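Local coordinates for hypothetical protein (Clostridium sporogenes ATCC 15579, PDB 4QRK) that is of unknown function but folds as a right-handed beta-helix and may take part in cell adhesion, at residues E12-V17 against L45-F50; L36-N41 against W93-N98; K100-I105 against K120-E125; G112-D117 against V135-S140. One frame throughout, in Å; residues are numbered along the deposited sequence.

In the fold
Interactions 1, 2 and 4 follow one another across one sheet of a right-handed beta-helix, whereas interaction 3 lies in the second sheet, across the core. Strand 11-17 edges the first sheet in interaction 1, and strands 46-52 and 91-98 join it to interaction 2, their centres about 9 Å apart. From there strand 35-42 pairs with strand 113-117, carrying the sheet on to interaction 4, its centre about 11 Å from that of interaction 2. Interactions 1 and 2 interlock along the chain, as do 3 and 4: in sequence strand 113-117 comes between strands 103-110 and 123-130. An antiparallel end thus leads into parallel coils, spanning both sequence-family regions in one continuous helix.

Interaction 1 (E12-V17 against L45-F50); sequences EEIKIV and LMKGKF
With chi1 at -57° in F50 and -61° in K15, CG of each residue sits beside its own backbone N, and the two side chains meet on one face of the strand pair, crossing at about a right angle. K15 CG comes within 3.7 Å of F50 CE2, obliquely to the ring. The lysine end then turns away from the contact to make a salt bridge inside its own strand, K15 NZ to E13 OE1 at 3.5 Å; the other oxygen, E13 OE2, is taken by Y52 and K58. This antiparallel pair forms the edge of one sheet of the right-handed beta-helix, and beyond it F50 meets W93 edge-to-face. E13 and F50, K15 and G48 are hydrogen-bonded pairs, with F50 N to E13 O at 2.8 Å. At V17 the ladder breaks step in a classic beta bulge: V17 O accepts L45 N at 2.9 Å, while its bond from M46 N is weak at 3.4 Å. V17 CG1 also packs on L45 CD2, 3.9 Å away. Strand 60-66 adds I61 against K15 and Y63 against V17. At the far end the fully extended K49 brings NZ to 3.5 Å from E12 OE1, a salt bridge.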
# COMPACT_ATOMS: atom_id res chain seq x y z
N GLU A 12 5.33 -18.47 -13.39
CA GLU A 12 4.04 -17.93 -12.99
C GLU A 12 3.34 -18.84 -12.02
O GLU A 12 3.30 -20.05 -12.24
CB GLU A 12 3.14 -17.69 -14.21
CG GLU A 12 3.77 -16.75 -15.23
CD GLU A 12 2.81 -16.33 -16.33
OE1 GLU A 12 1.58 -16.51 -16.19
OE2 GLU A 12 3.31 -15.83 -17.36
N GLU A 13 2.79 -18.24 -10.97
CA GLU A 13 2.17 -18.98 -9.88
C GLU A 13 1.00 -18.23 -9.36
O GLU A 13 1.03 -16.99 -9.31
CB GLU A 13 3.10 -19.08 -8.67
CG GLU A 13 4.46 -19.64 -8.94
CD GLU A 13 5.34 -19.59 -7.70
OE1 GLU A 13 5.15 -18.70 -6.84
OE2 GLU A 13 6.24 -20.45 -7.61
N ILE A 14 -0.00 -18.98 -8.94
CA ILE A 14 -1.14 -18.46 -8.21
C ILE A 14 -1.07 -18.96 -6.77
O ILE A 14 -0.70 -20.12 -6.52
CB ILE A 14 -2.47 -18.92 -8.83
CG1 ILE A 14 -2.53 -18.57 -10.32
CG2 ILE A 14 -3.63 -18.31 -8.10
CD1 ILE A 14 -2.50 -17.11 -10.62
N LYS A 15 -1.43 -18.10 -5.84
CA LYS A 15 -1.51 -18.47 -4.42
C LYS A 15 -2.84 -17.98 -3.94
O LYS A 15 -3.23 -16.86 -4.25
CB LYS A 15 -0.38 -17.83 -3.65
CG LYS A 15 1.00 -18.30 -4.18
CD LYS A 15 2.15 -17.91 -3.25
CE LYS A 15 3.53 -18.26 -3.82
NZ LYS A 15 3.71 -19.73 -3.87
N ILE A 16 -3.54 -18.82 -3.22
CA ILE A 16 -4.85 -18.48 -2.69
C ILE A 16 -4.84 -18.82 -1.21
O ILE A 16 -4.43 -19.91 -0.82
CB ILE A 16 -5.92 -19.32 -3.37
CG1 ILE A 16 -6.08 -18.89 -4.82
CG2 ILE A 16 -7.25 -19.19 -2.63
CD1 ILE A 16 -6.81 -19.88 -5.65
N VAL A 17 -5.30 -17.89 -0.40
CA VAL A 17 -5.32 -18.06 1.05
C VAL A 17 -6.76 -18.00 1.57
O VAL A 17 -7.47 -17.04 1.29
CB VAL A 17 -4.46 -16.99 1.72
CG1 VAL A 17 -4.55 -17.12 3.24
CG2 VAL A 17 -3.03 -17.08 1.21
N LEU A 45 -9.49 -14.94 1.45
CA LEU A 45 -8.75 -13.89 2.14
C LEU A 45 -7.91 -13.05 1.16
O LEU A 45 -7.93 -11.81 1.19
CB LEU A 45 -7.87 -14.50 3.22
CG LEU A 45 -7.40 -13.53 4.31
CD1 LEU A 45 -8.43 -13.47 5.40
CD2 LEU A 45 -6.06 -13.93 4.88
N MSE A 46 -7.18 -13.76 0.31
CA MSE A 46 -6.27 -13.18 -0.66
C MSE A 46 -6.06 -14.16 -1.80
O MSE A 46 -6.05 -15.38 -1.58
CB MSE A 46 -4.92 -12.92 0.02
CG MSE A 46 -3.84 -12.36 -0.86
SE MSE A 46 -2.53 -13.68 -1.52
CE MSE A 46 -1.61 -12.58 -2.76
N LYS A 47 -5.90 -13.63 -3.02
CA LYS A 47 -5.50 -14.41 -4.17
C LYS A 47 -4.42 -13.60 -4.83
O LYS A 47 -4.52 -12.37 -4.96
CB LYS A 47 -6.67 -14.63 -5.12
CG LYS A 47 -6.25 -15.32 -6.43
CD LYS A 47 -7.38 -15.49 -7.43
CE LYS A 47 -7.79 -14.17 -8.10
NZ LYS A 47 -9.13 -13.65 -7.60
N GLY A 48 -3.37 -14.26 -5.26
CA GLY A 48 -2.32 -13.55 -5.94
C GLY A 48 -1.77 -14.32 -7.11
O GLY A 48 -1.72 -15.55 -7.09
N LYS A 49 -1.37 -13.58 -8.14
CA LYS A 49 -0.58 -14.12 -9.24
C LYS A 49 0.82 -13.48 -9.24
O LYS A 49 0.96 -12.25 -9.24
CB LYS A 49 -1.28 -13.84 -10.57
CG LYS A 49 -0.57 -14.50 -11.76
CD LYS A 49 -1.21 -14.10 -13.07
CE LYS A 49 -0.53 -14.77 -14.25
NZ LYS A 49 -1.09 -14.32 -15.55
N PHE A 50 1.84 -14.33 -9.24
CA PHE A 50 3.22 -13.89 -9.05
C PHE A 50 3.96 -14.32 -10.28
O PHE A 50 3.85 -15.49 -10.71
CB PHE A 50 3.79 -14.55 -7.78
CG PHE A 50 2.99 -14.26 -6.57
CD1 PHE A 50 3.26 -13.15 -5.81
CD2 PHE A 50 1.89 -15.02 -6.25
CE1 PHE A 50 2.52 -12.84 -4.70
CE2 PHE A 50 1.14 -14.73 -5.16
CZ PHE A 50 1.45 -13.60 -4.37

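Interaction 2 (L36-N41 against W93-N98); sequences LNISGN and WNINLN
L36 sets its CD1 methyl against W93, 3.8 Å from W93 CB and oblique to the indole, and the same methyl reaches I95 CD1. These are neighbouring parallel strands of the right-handed beta-helix, paired in register from L36 with W93 to S39 with N96. The apolar row on the inner face continues where I38 and I95 lie side by side, and I38 CG2 comes to 3.8 Å from L97 CD1. Strand 24-32 of the other sheet meets this row through L29 and L27, and W93 packs edge-to-face with F31. Between the strands run regular backbone bonds, among them I95 N to N37 O at 2.7 Å.

The outer face is polar. N37 and N94 point the same way with their amides nearly coplanar: N37 ND2 gives a hydrogen to N94 OD1 at 2.9 Å, almost straight at 175° and in the plane of the N37 amide. N94 ND2 is in turn taken by E92, which helps fix how that amide is flipped. One pair further on, S39 OG sits between its backbone N and carbonyl carbon (chi1 72°), a position from which it donates to G40 O at 2.8 Å. It also accepts from N96 ND2 at 2.9 Å; that bond is bent to 133°, with OG tilted out of the N96 amide plane.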
# COMPACT_ATOMS: atom_id res chain seq x y z
N LEU A 36 4.29 -4.11 -7.95
CA LEU A 36 3.34 -4.68 -7.01
C LEU A 36 2.00 -3.99 -7.21
O LEU A 36 1.92 -2.78 -7.06
CB LEU A 36 3.83 -4.43 -5.58
CG LEU A 36 2.87 -4.69 -4.44
CD1 LEU A 36 2.36 -6.09 -4.44
CD2 LEU A 36 3.59 -4.41 -3.10
N ASN A 37 0.95 -4.78 -7.47
CA ASN A 37 -0.40 -4.29 -7.69
C ASN A 37 -1.39 -4.97 -6.76
O ASN A 37 -1.43 -6.19 -6.66
CB ASN A 37 -0.83 -4.56 -9.12
CG ASN A 37 0.05 -3.90 -10.14
OD1 ASN A 37 0.39 -2.69 -10.07
ND2 ASN A 37 0.46 -4.69 -11.10
N ILE A 38 -2.14 -4.17 -6.04
CA ILE A 38 -3.11 -4.68 -5.08
C ILE A 38 -4.46 -4.08 -5.34
O ILE A 38 -4.59 -2.86 -5.59
CB ILE A 38 -2.72 -4.37 -3.64
CG1 ILE A 38 -1.31 -4.91 -3.33
CG2 ILE A 38 -3.76 -4.96 -2.69
CD1 ILE A 38 -0.88 -4.60 -1.88
N SER A 39 -5.47 -4.93 -5.26
CA SER A 39 -6.86 -4.51 -5.38
C SER A 39 -7.75 -5.29 -4.45
O SER A 39 -7.30 -6.22 -3.76
CB SER A 39 -7.36 -4.76 -6.80
OG SER A 39 -7.54 -6.15 -7.04
N GLY A 40 -9.03 -4.95 -4.45
CA GLY A 40 -10.03 -5.84 -3.87
C GLY A 40 -10.45 -6.93 -4.88
O GLY A 40 -9.63 -7.42 -5.68
N ASN A 41 -11.72 -7.30 -4.81
CA ASN A 41 -12.35 -8.30 -5.70
C ASN A 41 -11.93 -9.76 -5.46
O ASN A 41 -11.69 -10.50 -6.41
CB ASN A 41 -12.13 -7.91 -7.19
CG ASN A 41 -13.36 -8.27 -8.07
OD1 ASN A 41 -14.48 -8.35 -7.58
ND2 ASN A 41 -13.13 -8.49 -9.35
N TRP A 93 3.86 -8.86 -8.72
CA TRP A 93 2.90 -9.44 -7.80
C TRP A 93 1.57 -8.72 -8.00
O TRP A 93 1.44 -7.49 -7.88
CB TRP A 93 3.33 -9.27 -6.34
CG TRP A 93 4.58 -9.98 -5.90
CD1 TRP A 93 5.48 -10.69 -6.67
CD2 TRP A 93 5.10 -9.97 -4.57
NE1 TRP A 93 6.51 -11.15 -5.87
CE2 TRP A 93 6.32 -10.70 -4.59
CE3 TRP A 93 4.65 -9.42 -3.36
CZ2 TRP A 93 7.07 -10.91 -3.43
CZ3 TRP A 93 5.42 -9.61 -2.23
CH2 TRP A 93 6.62 -10.35 -2.27
N ASN A 94 0.56 -9.51 -8.31
CA ASN A 94 -0.78 -8.96 -8.50
C ASN A 94 -1.70 -9.60 -7.51
O ASN A 94 -1.95 -10.79 -7.59
CB ASN A 94 -1.24 -9.27 -9.92
CG ASN A 94 -0.30 -8.73 -10.95
OD1 ASN A 94 -0.22 -7.53 -11.12
ND2 ASN A 94 0.45 -9.60 -11.60
N ILE A 95 -2.15 -8.83 -6.53
CA ILE A 95 -2.83 -9.35 -5.36
C ILE A 95 -4.28 -8.87 -5.28
O ILE A 95 -4.53 -7.66 -5.42
CB ILE A 95 -2.06 -8.93 -4.09
CG1 ILE A 95 -0.68 -9.64 -4.09
CG2 ILE A 95 -2.86 -9.26 -2.82
CD1 ILE A 95 0.22 -9.18 -2.98
N ASN A 96 -5.22 -9.79 -5.08
CA ASN A 96 -6.62 -9.43 -4.84
C ASN A 96 -6.94 -9.73 -3.38
O ASN A 96 -6.65 -10.84 -2.88
CB ASN A 96 -7.67 -10.20 -5.70
CG ASN A 96 -7.48 -10.09 -7.20
OD1 ASN A 96 -7.74 -11.07 -7.92
ND2 ASN A 96 -7.09 -8.93 -7.70
N LEU A 97 -7.57 -8.77 -2.70
CA LEU A 97 -7.86 -8.89 -1.27
C LEU A 97 -9.37 -8.91 -0.97
O LEU A 97 -10.17 -8.30 -1.69
CB LEU A 97 -7.25 -7.70 -0.50
CG LEU A 97 -5.72 -7.64 -0.42
CD1 LEU A 97 -5.31 -6.43 0.41
CD2 LEU A 97 -5.18 -8.92 0.16
N ASN A 98 -9.71 -9.56 0.13
CA ASN A 98 -11.08 -9.65 0.58
C ASN A 98 -11.56 -8.24 0.94
O ASN A 98 -10.79 -7.46 1.50
CB ASN A 98 -11.16 -10.53 1.81
CG ASN A 98 -12.59 -10.77 2.24
OD1 ASN A 98 -13.15 -10.03 3.07
ND2 ASN A 98 -13.20 -11.79 1.65

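Interaction 3 (K100-I105 against K120-E125); sequences KIPTEI and KINLKE
N122 points its amide back across the contact to K100, where two loops of the chain lead into parallel strands of the right-handed beta-helix. With CG anti to the backbone N (chi1 -170°), N122 ND2 reaches K100 O at 2.9 Å; the bond lies in the plane of the amide but is tilted from that of the carbonyl. N122 is also the centre of an inverse gamma turn.

The backbone bonds trace a beta bulge. N122 O accepts T103 N, K124 N binds T103 O at 2.8 Å, and I105 N binds E125 O at 2.9 Å. T103 pairs with L123 but E104 with E125, which makes K124 the extra residue, and E125 N is buried with no partner in the model. A water bridges the two loops, donating to I101 O and accepting from N122 N. The same I101 O is held by T103 OG1, which approaches from above the carbonyl plane.

Apolar contacts fill in around these bonds. T103 CB meets I121 CG2 at 3.9 Å, and I105 CD1 meets L123 CD1 at 4.2 Å with the side chains at about a right angle. K124 CE rests against the CA-CB side of the proline, 3.7 Å from P102 CB.

Among the charged groups, E104 and E125 touch through carbon while their carboxylates turn to K24 and N127 respectively. The ammonium group of K124 has N145 as one partner; it also donates two residues back along its own segment, K124 NZ to N122 OD1 at 3.1 Å, from above the amide carbonyl plane.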
# COMPACT_ATOMS: atom_id res chain seq x y z
N LYS A 100 -14.39 -7.44 2.87
CA LYS A 100 -15.20 -7.34 4.11
C LYS A 100 -14.36 -7.41 5.38
O LYS A 100 -14.65 -6.73 6.39
CB LYS A 100 -16.27 -8.46 4.16
CG LYS A 100 -17.36 -8.32 3.09
CD LYS A 100 -18.56 -9.23 3.37
CE LYS A 100 -19.72 -8.99 2.40
NZ LYS A 100 -20.29 -7.62 2.50
N ILE A 101 -13.34 -8.23 5.37
CA ILE A 101 -12.57 -8.45 6.59
C ILE A 101 -11.74 -7.20 6.98
O ILE A 101 -11.13 -6.56 6.11
CB ILE A 101 -11.70 -9.70 6.45
CG1 ILE A 101 -11.18 -10.14 7.81
CG2 ILE A 101 -10.57 -9.48 5.45
CD1 ILE A 101 -10.47 -11.50 7.80
N PRO A 102 -11.77 -6.82 8.28
CA PRO A 102 -10.90 -5.72 8.73
C PRO A 102 -9.45 -6.01 8.38
O PRO A 102 -8.99 -7.10 8.69
CB PRO A 102 -11.09 -5.75 10.26
CG PRO A 102 -12.46 -6.29 10.45
CD PRO A 102 -12.63 -7.32 9.38
N THR A 103 -8.75 -5.04 7.78
CA THR A 103 -7.44 -5.28 7.18
C THR A 103 -6.41 -4.21 7.54
O THR A 103 -6.70 -3.02 7.48
CB THR A 103 -7.56 -5.33 5.64
OG1 THR A 103 -8.39 -6.43 5.27
CG2 THR A 103 -6.21 -5.53 4.98
N GLU A 104 -5.22 -4.66 7.92
CA GLU A 104 -4.06 -3.80 8.11
C GLU A 104 -3.04 -4.26 7.11
O GLU A 104 -2.93 -5.47 6.86
CB GLU A 104 -3.50 -3.97 9.51
CG GLU A 104 -4.42 -3.45 10.58
CD GLU A 104 -3.86 -3.71 11.98
OE1 GLU A 104 -2.67 -4.10 12.09
OE2 GLU A 104 -4.61 -3.52 12.97
N ILE A 105 -2.33 -3.31 6.51
CA ILE A 105 -1.36 -3.63 5.46
C ILE A 105 -0.06 -2.93 5.77
O ILE A 105 -0.05 -1.74 6.03
CB ILE A 105 -1.84 -3.21 4.03
CG1 ILE A 105 -3.14 -3.92 3.69
CG2 ILE A 105 -0.82 -3.59 2.97
CD1 ILE A 105 -3.81 -3.38 2.43
N LYS A 120 -12.13 -0.29 -1.75
CA LYS A 120 -13.19 -1.25 -1.43
C LYS A 120 -12.85 -2.14 -0.26
O LYS A 120 -13.61 -3.02 0.08
CB LYS A 120 -13.51 -2.11 -2.65
CG LYS A 120 -14.07 -1.24 -3.78
CD LYS A 120 -14.53 -2.08 -4.90
CE LYS A 120 -15.47 -1.33 -5.79
NZ LYS A 120 -15.91 -2.23 -6.90
N ILE A 121 -11.68 -1.94 0.32
CA ILE A 121 -11.20 -2.77 1.42
C ILE A 121 -11.69 -2.15 2.72
O ILE A 121 -11.78 -0.93 2.83
CB ILE A 121 -9.66 -2.73 1.43
CG1 ILE A 121 -9.11 -3.21 0.09
CG2 ILE A 121 -9.03 -3.54 2.55
CD1 ILE A 121 -9.58 -4.56 -0.30
N ASN A 122 -11.97 -2.99 3.70
CA ASN A 122 -12.29 -2.57 5.06
C ASN A 122 -10.99 -2.23 5.76
O ASN A 122 -10.53 -2.94 6.65
CB ASN A 122 -13.00 -3.69 5.79
CG ASN A 122 -13.59 -3.27 7.14
OD1 ASN A 122 -13.54 -2.11 7.53
ND2 ASN A 122 -14.14 -4.24 7.85
N LEU A 123 -10.37 -1.14 5.33
CA LEU A 123 -9.02 -0.81 5.73
C LEU A 123 -8.98 -0.19 7.12
O LEU A 123 -9.77 0.70 7.43
CB LEU A 123 -8.45 0.15 4.70
CG LEU A 123 -6.99 0.53 4.83
CD1 LEU A 123 -6.12 -0.71 4.68
CD2 LEU A 123 -6.64 1.63 3.79
N LYS A 124 -8.03 -0.63 7.94
CA LYS A 124 -7.81 0.02 9.25
C LYS A 124 -6.48 0.77 9.27
O LYS A 124 -6.36 1.85 9.82
CB LYS A 124 -7.77 -1.00 10.40
CG LYS A 124 -8.95 -1.96 10.45
CD LYS A 124 -10.28 -1.28 10.71
CE LYS A 124 -11.41 -2.05 10.03
NZ LYS A 124 -12.78 -1.76 10.55
N GLU A 125 -5.44 0.17 8.71
CA GLU A 125 -4.16 0.82 8.79
C GLU A 125 -3.34 0.42 7.60
O GLU A 125 -3.44 -0.71 7.13
CB GLU A 125 -3.44 0.50 10.11
CG GLU A 125 -2.09 1.21 10.23
CD GLU A 125 -1.56 1.24 11.67
OE1 GLU A 125 -2.27 0.73 12.56
OE2 GLU A 125 -0.44 1.78 11.88
O HOH W 1 -11.48 -5.89 3.62

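Interaction 4 (G112-D117 against V135-S140); sequences GEFKAD and VDLDIS
L137 CD2 rests against both F114 and A116, 3.5 Å from F114 CE2 and 3.6 Å from A116 CB. The phenyl ring gets there because F114 holds CG anti to its backbone N (chi1 173°), and its CD2 also meets V135 CG1 at 4.0 Å; both methyls approach the ring obliquely. The two strands belong to successive coils of the right-handed beta-helix and run almost exactly parallel, their axes 1° apart. Strand 123-130 of the other sheet closes over this core, with V128 and M130 against F114 and L126 against L137.

In register, the backbones are tied by D136 N to F114 O, A116 N to D136 O, and D138 N to A116 O, the last at 2.8 Å. On the outer face the ions do not touch directly: K115 NZ stays 4.3 Å from D136 OD1, beyond a salt bridge, and a water joins them, accepting from the lysine and donating to D136 OD1 and to F114 O.

D117 and D138 lie side by side and point the same way, with D117 OD1 and D138 OD2 4.0 Å apart. Their like charges are probably eased by other partners, S119 for D117 and K220 for D138. The remaining oxygen makes an Asx turn: D138 OD1 accepts S140 N at 2.9 Å, nearly along its C-O axis.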
# COMPACT_ATOMS: atom_id res chain seq x y z
N GLY A 112 10.81 0.09 -7.31
CA GLY A 112 9.80 -0.31 -8.27
C GLY A 112 8.54 0.51 -8.19
O GLY A 112 8.57 1.63 -7.72
N GLU A 113 7.44 -0.06 -8.66
CA GLU A 113 6.18 0.66 -8.73
C GLU A 113 5.10 -0.06 -7.96
O GLU A 113 4.84 -1.26 -8.15
CB GLU A 113 5.76 0.83 -10.17
CG GLU A 113 6.76 1.64 -11.01
CD GLU A 113 6.39 1.66 -12.48
OE1 GLU A 113 5.46 0.91 -12.86
OE2 GLU A 113 7.02 2.41 -13.25
N PHE A 114 4.52 0.68 -7.03
CA PHE A 114 3.46 0.13 -6.19
C PHE A 114 2.14 0.84 -6.54
O PHE A 114 2.04 2.08 -6.47
CB PHE A 114 3.79 0.35 -4.73
CG PHE A 114 2.66 -0.03 -3.77
CD1 PHE A 114 1.98 -1.22 -3.92
CD2 PHE A 114 2.30 0.82 -2.74
CE1 PHE A 114 0.94 -1.56 -3.06
CE2 PHE A 114 1.27 0.48 -1.88
CZ PHE A 114 0.58 -0.70 -2.04
N LYS A 115 1.15 0.06 -6.90
CA LYS A 115 -0.17 0.57 -7.25
C LYS A 115 -1.21 -0.21 -6.47
O LYS A 115 -1.20 -1.46 -6.43
CB LYS A 115 -0.44 0.41 -8.74
CG LYS A 115 0.48 1.18 -9.67
CD LYS A 115 -0.10 1.11 -11.09
CE LYS A 115 0.88 1.45 -12.20
NZ LYS A 115 1.96 2.39 -11.80
N ALA A 116 -2.10 0.52 -5.82
CA ALA A 116 -3.13 -0.14 -5.02
C ALA A 116 -4.45 0.60 -5.01
O ALA A 116 -4.52 1.82 -4.77
CB ALA A 116 -2.66 -0.38 -3.55
N ASP A 117 -5.50 -0.17 -5.26
CA ASP A 117 -6.85 0.30 -5.05
C ASP A 117 -7.32 -0.30 -3.78
O ASP A 117 -7.64 -1.49 -3.73
CB ASP A 117 -7.78 -0.14 -6.16
CG ASP A 117 -9.23 0.34 -5.92
OD1 ASP A 117 -9.44 1.24 -5.09
OD2 ASP A 117 -10.15 -0.21 -6.54
N VAL A 135 4.65 5.32 -5.75
CA VAL A 135 3.50 4.83 -5.03
C VAL A 135 2.26 5.54 -5.57
O VAL A 135 2.23 6.77 -5.65
CB VAL A 135 3.60 5.17 -3.54
CG1 VAL A 135 2.32 4.81 -2.81
CG2 VAL A 135 4.76 4.45 -2.91
N ASP A 136 1.24 4.77 -5.96
CA ASP A 136 -0.07 5.34 -6.38
C ASP A 136 -1.16 4.58 -5.66
O ASP A 136 -1.31 3.36 -5.88
CB ASP A 136 -0.30 5.23 -7.90
CG ASP A 136 0.65 6.09 -8.72
OD1 ASP A 136 1.78 5.63 -9.00
OD2 ASP A 136 0.24 7.20 -9.12
N LEU A 137 -1.91 5.27 -4.81
CA LEU A 137 -2.83 4.64 -3.90
C LEU A 137 -4.17 5.29 -3.93
O LEU A 137 -4.27 6.53 -3.79
CB LEU A 137 -2.36 4.79 -2.45
CG LEU A 137 -1.19 4.04 -1.89
CD1 LEU A 137 -0.92 4.57 -0.50
CD2 LEU A 137 -1.56 2.59 -1.86
N ASP A 138 -5.20 4.48 -4.13
CA ASP A 138 -6.56 4.93 -4.04
C ASP A 138 -7.05 4.48 -2.69
O ASP A 138 -7.28 3.30 -2.44
CB ASP A 138 -7.42 4.38 -5.16
CG ASP A 138 -8.82 4.98 -5.17
OD1 ASP A 138 -9.30 5.42 -4.08
OD2 ASP A 138 -9.42 5.03 -6.26
N ILE A 139 -7.19 5.43 -1.80
CA ILE A 139 -7.79 5.15 -0.50
C ILE A 139 -8.99 6.08 -0.34
O ILE A 139 -9.15 6.73 0.68
CB ILE A 139 -6.81 5.30 0.66
CG1 ILE A 139 -5.99 6.55 0.50
CG2 ILE A 139 -5.81 4.17 0.66
CD1 ILE A 139 -5.24 6.94 1.80
N SER A 140 -9.86 6.06 -1.33
CA SER A 140 -11.00 6.98 -1.39
C SER A 140 -12.32 6.30 -0.99
O SER A 140 -13.39 6.78 -1.29
CB SER A 140 -11.10 7.60 -2.81
OG SER A 140 -11.48 6.63 -3.80
O HOH W 2 2.98 3.44 -9.07